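Local coordinates for protein trigger factor (Thermotoga maritima, PDB 2NSA) that probably acts as a chaperone that keeps newly made proteins in an open conformation and as a peptidyl-prolyl cis-trans isomerase, at residues E78-R81 with E82-E86. Residues are numbered along the deposited sequence; the frame is centred on the assembly and turned at random.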
ATOM      1  N   GLU A  78       0.225 -18.054 -18.396  1.00 18.74           N
ATOM      2  CA  GLU A  78       0.038 -18.875 -17.205  1.00 21.47           C
ATOM      3  C   GLU A  78       0.986 -18.411 -16.108  1.00 21.37           C
ATOM      4  O   GLU A  78       0.593 -18.286 -14.942  1.00 21.36           O
ATOM      5  CB  GLU A  78       0.296 -20.351 -17.531  1.00 25.64           C
ATOM      6  CG  GLU A  78      -0.064 -21.310 -16.407  1.00 30.45           C
ATOM      7  CD  GLU A  78       0.209 -22.756 -16.773  1.00 35.65           C
ATOM      8  OE1 GLU A  78      -0.390 -23.248 -17.755  1.00 37.19           O
ATOM      9  OE2 GLU A  78       1.022 -23.404 -16.080  1.00 38.15           O
ATOM     10  N   LYS A  79       2.233 -18.149 -16.482  1.00 20.85           N
ATOM     11  CA  LYS A  79       3.233 -17.693 -15.519  1.00 24.52           C
ATOM     12  C   LYS A  79       2.835 -16.336 -14.955  1.00 22.95           C
ATOM     13  O   LYS A  79       2.953 -16.094 -13.751  1.00 22.58           O
ATOM     14  CB  LYS A  79       4.603 -17.579 -16.189  1.00 27.90           C
ATOM     15  CG  LYS A  79       5.145 -18.871 -16.784  1.00 32.91           C
ATOM     16  CD  LYS A  79       5.711 -19.831 -15.741  1.00 37.77           C
ATOM     17  CE  LYS A  79       4.639 -20.693 -15.098  1.00 39.11           C
ATOM     18  NZ  LYS A  79       5.243 -21.753 -14.242  1.00 42.16           N
ATOM     19  N   PHE A  80       2.368 -15.453 -15.835  1.00 20.98           N
ATOM     20  CA  PHE A  80       1.951 -14.117 -15.422  1.00 19.94           C
ATOM     21  C   PHE A  80       0.784 -14.198 -14.441  1.00 21.03           C
ATOM     22  O   PHE A  80       0.761 -13.489 -13.432  1.00 20.26           O
ATOM     23  CB  PHE A  80       1.548 -13.274 -16.632  1.00 21.09           C
ATOM     24  CG  PHE A  80       1.016 -11.917 -16.264  1.00 22.93           C
ATOM     25  CD1 PHE A  80       1.804 -11.020 -15.545  1.00 24.61           C
ATOM     26  CD2 PHE A  80      -0.276 -11.543 -16.608  1.00 26.27           C
ATOM     27  CE1 PHE A  80       1.307  -9.765 -15.173  1.00 25.39           C
ATOM     28  CE2 PHE A  80      -0.782 -10.290 -16.242  1.00 27.39           C
ATOM     29  CZ  PHE A  80       0.014  -9.402 -15.524  1.00 26.91           C
ATOM     30  N   ARG A  81      -0.186 -15.061 -14.733  1.00 18.35           N
ATOM     31  CA  ARG A  81      -1.330 -15.208 -13.835  1.00 18.68           C
ATOM     32  C   ARG A  81      -0.865 -15.709 -12.470  1.00 19.50           C
ATOM     33  O   ARG A  81      -1.342 -15.236 -11.436  1.00 19.91           O
ATOM     34  CB  ARG A  81      -2.364 -16.171 -14.423  1.00 18.96           C
ATOM     35  CG  ARG A  81      -3.226 -15.561 -15.521  1.00 20.20           C
ATOM     36  CD  ARG A  81      -4.235 -16.577 -16.067  1.00 23.16           C
ATOM     37  NE  ARG A  81      -4.998 -16.045 -17.190  1.00 25.20           N
ATOM     38  CZ  ARG A  81      -6.082 -15.281 -17.080  1.00 25.16           C
ATOM     39  NH1 ARG A  81      -6.556 -14.951 -15.884  1.00 23.36           N
ATOM     40  NH2 ARG A  81      -6.689 -14.833 -18.173  1.00 28.12           N
ATOM     41  N   GLU A  82       0.077 -16.650 -12.468  1.00 18.22           N
ATOM     42  CA  GLU A  82       0.599 -17.191 -11.210  1.00 20.85           C
ATOM     43  C   GLU A  82       1.248 -16.084 -10.383  1.00 20.63           C
ATOM     44  O   GLU A  82       1.057 -16.013  -9.163  1.00 21.89           O
ATOM     45  CB  GLU A  82       1.624 -18.305 -11.483  1.00 22.25           C
ATOM     46  CG  GLU A  82       1.014 -19.667 -11.845  1.00 27.08           C
ATOM     47  CD  GLU A  82       2.003 -20.618 -12.522  1.00 33.78           C
ATOM     48  OE1 GLU A  82       3.192 -20.642 -12.133  1.00 35.78           O
ATOM     49  OE2 GLU A  82       1.586 -21.354 -13.442  1.00 36.45           O
ATOM     50  N   GLU A  83       2.023 -15.226 -11.039  1.00 19.39           N
ATOM     51  CA  GLU A  83       2.685 -14.131 -10.336  1.00 21.23           C
ATOM     52  C   GLU A  83       1.675 -13.122  -9.816  1.00 21.56           C
ATOM     53  O   GLU A  83       1.761 -12.666  -8.672  1.00 19.95           O
ATOM     54  CB  GLU A  83       3.676 -13.407 -11.246  1.00 25.79           C
ATOM     55  CG  GLU A  83       4.267 -12.171 -10.583  1.00 32.36           C
ATOM     56  CD  GLU A  83       5.541 -11.698 -11.236  1.00 37.09           C
ATOM     57  OE1 GLU A  83       6.421 -12.544 -11.512  1.00 39.51           O
ATOM     58  OE2 GLU A  83       5.670 -10.476 -11.459  1.00 40.72           O
ATOM     59  N   LEU A  84       0.721 -12.770 -10.670  1.00 18.85           N
ATOM     60  CA  LEU A  84      -0.303 -11.808 -10.306  1.00 18.09           C
ATOM     61  C   LEU A  84      -1.139 -12.321  -9.141  1.00 17.94           C
ATOM     62  O   LEU A  84      -1.560 -11.543  -8.277  1.00 17.49           O
ATOM     63  CB  LEU A  84      -1.196 -11.512 -11.515  1.00 20.76           C
ATOM     64  CG  LEU A  84      -2.232 -10.395 -11.392  1.00 21.35           C
ATOM     65  CD1 LEU A  84      -1.579  -9.129 -10.859  1.00 24.08           C
ATOM     66  CD2 LEU A  84      -2.864 -10.143 -12.758  1.00 22.80           C
ATOM     67  N   LYS A  85      -1.374 -13.631  -9.100  1.00 15.42           N
ATOM     68  CA  LYS A  85      -2.164 -14.197  -8.013  1.00 16.67           C
ATOM     69  C   LYS A  85      -1.437 -14.001  -6.690  1.00 16.51           C
ATOM     70  O   LYS A  85      -2.046 -13.636  -5.681  1.00 16.53           O
ATOM     71  CB  LYS A  85      -2.422 -15.691  -8.232  1.00 18.31           C
ATOM     72  CG  LYS A  85      -3.332 -16.297  -7.164  1.00 18.54           C
ATOM     73  CD  LYS A  85      -3.476 -17.809  -7.305  1.00 22.69           C
ATOM     74  CE  LYS A  85      -4.162 -18.205  -8.607  1.00 25.32           C
ATOM     75  NZ  LYS A  85      -4.311 -19.693  -8.662  1.00 25.21           N
ATOM     76  N   GLU A  86      -0.130 -14.241  -6.689  1.00 16.63           N
ATOM     77  CA  GLU A  86       0.635 -14.089  -5.458  1.00 18.96           C
ATOM     78  C   GLU A  86       0.697 -12.622  -5.040  1.00 18.44           C
ATOM     79  O   GLU A  86       0.644 -12.311  -3.847  1.00 16.92           O
ATOM     80  CB  GLU A  86       2.046 -14.663  -5.628  1.00 22.65           C
ATOM     81  CG  GLU A  86       2.420 -15.695  -4.559  1.00 33.17           C
ATOM     82  CD  GLU A  86       1.428 -16.857  -4.473  1.00 35.11           C
ATOM     83  OE1 GLU A  86       1.189 -17.531  -5.499  1.00 37.95           O
ATOM     84  OE2 GLU A  86       0.888 -17.101  -3.374  1.00 36.84           O
TER
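E82 reaches back along its own helix and brings its carboxylate up beside the ends of K79 and E78. Its OE1 takes the ammonium of K79 in a salt bridge, with NZ at 3.1 Å. As a hydrogen bond this pairing is weak. K79 and E82 run side by side and point the same way. The lysine is not extended: it bends at chi2 (-77°) and chi3 (84°), which brings CE and NZ round to the carboxylate, and CE lies 3.3 Å from E82 OE1. E82 OE2 meets E78 instead. E82 OE2 lies 3.4 Å from E78 OE2, an approach of like charges, and as near to E78 CG. The two carboxylate planes are turned 39° apart. The nearby lysine probably eases this repulsion. All three side chains are on the exposed side of the helix.

On another side of the helix, F80 and L84 lie alongside each other one turn apart. L84 CD2 comes obliquely to the F80 ring, 4.1 Å from CZ and about as far from CE2. F80 and L84 both carry CG anti to the backbone N, and their side chains point the same way. The backbone beneath is regular alpha helix: the N-H groups of E82, E83, L84 and K85 bond to the carbonyl oxygens of E78, K79, F80 and R81. The bond from L84 N to F80 O measures 2.9 Å.

The whole contact belongs to the first turns of helix 77-105, in the C-terminal chaperone domain. F80 is buried against Y67, I70 and V71 of helix 67-72, and its ring meets Y74 edge-to-face. E83 OE2 hydrogen-bonds to the Y74 hydroxyl, and R81 NH1 to N55 OD1. Together with L84 and K85, R81 packs this end of the helix on helix 47-64.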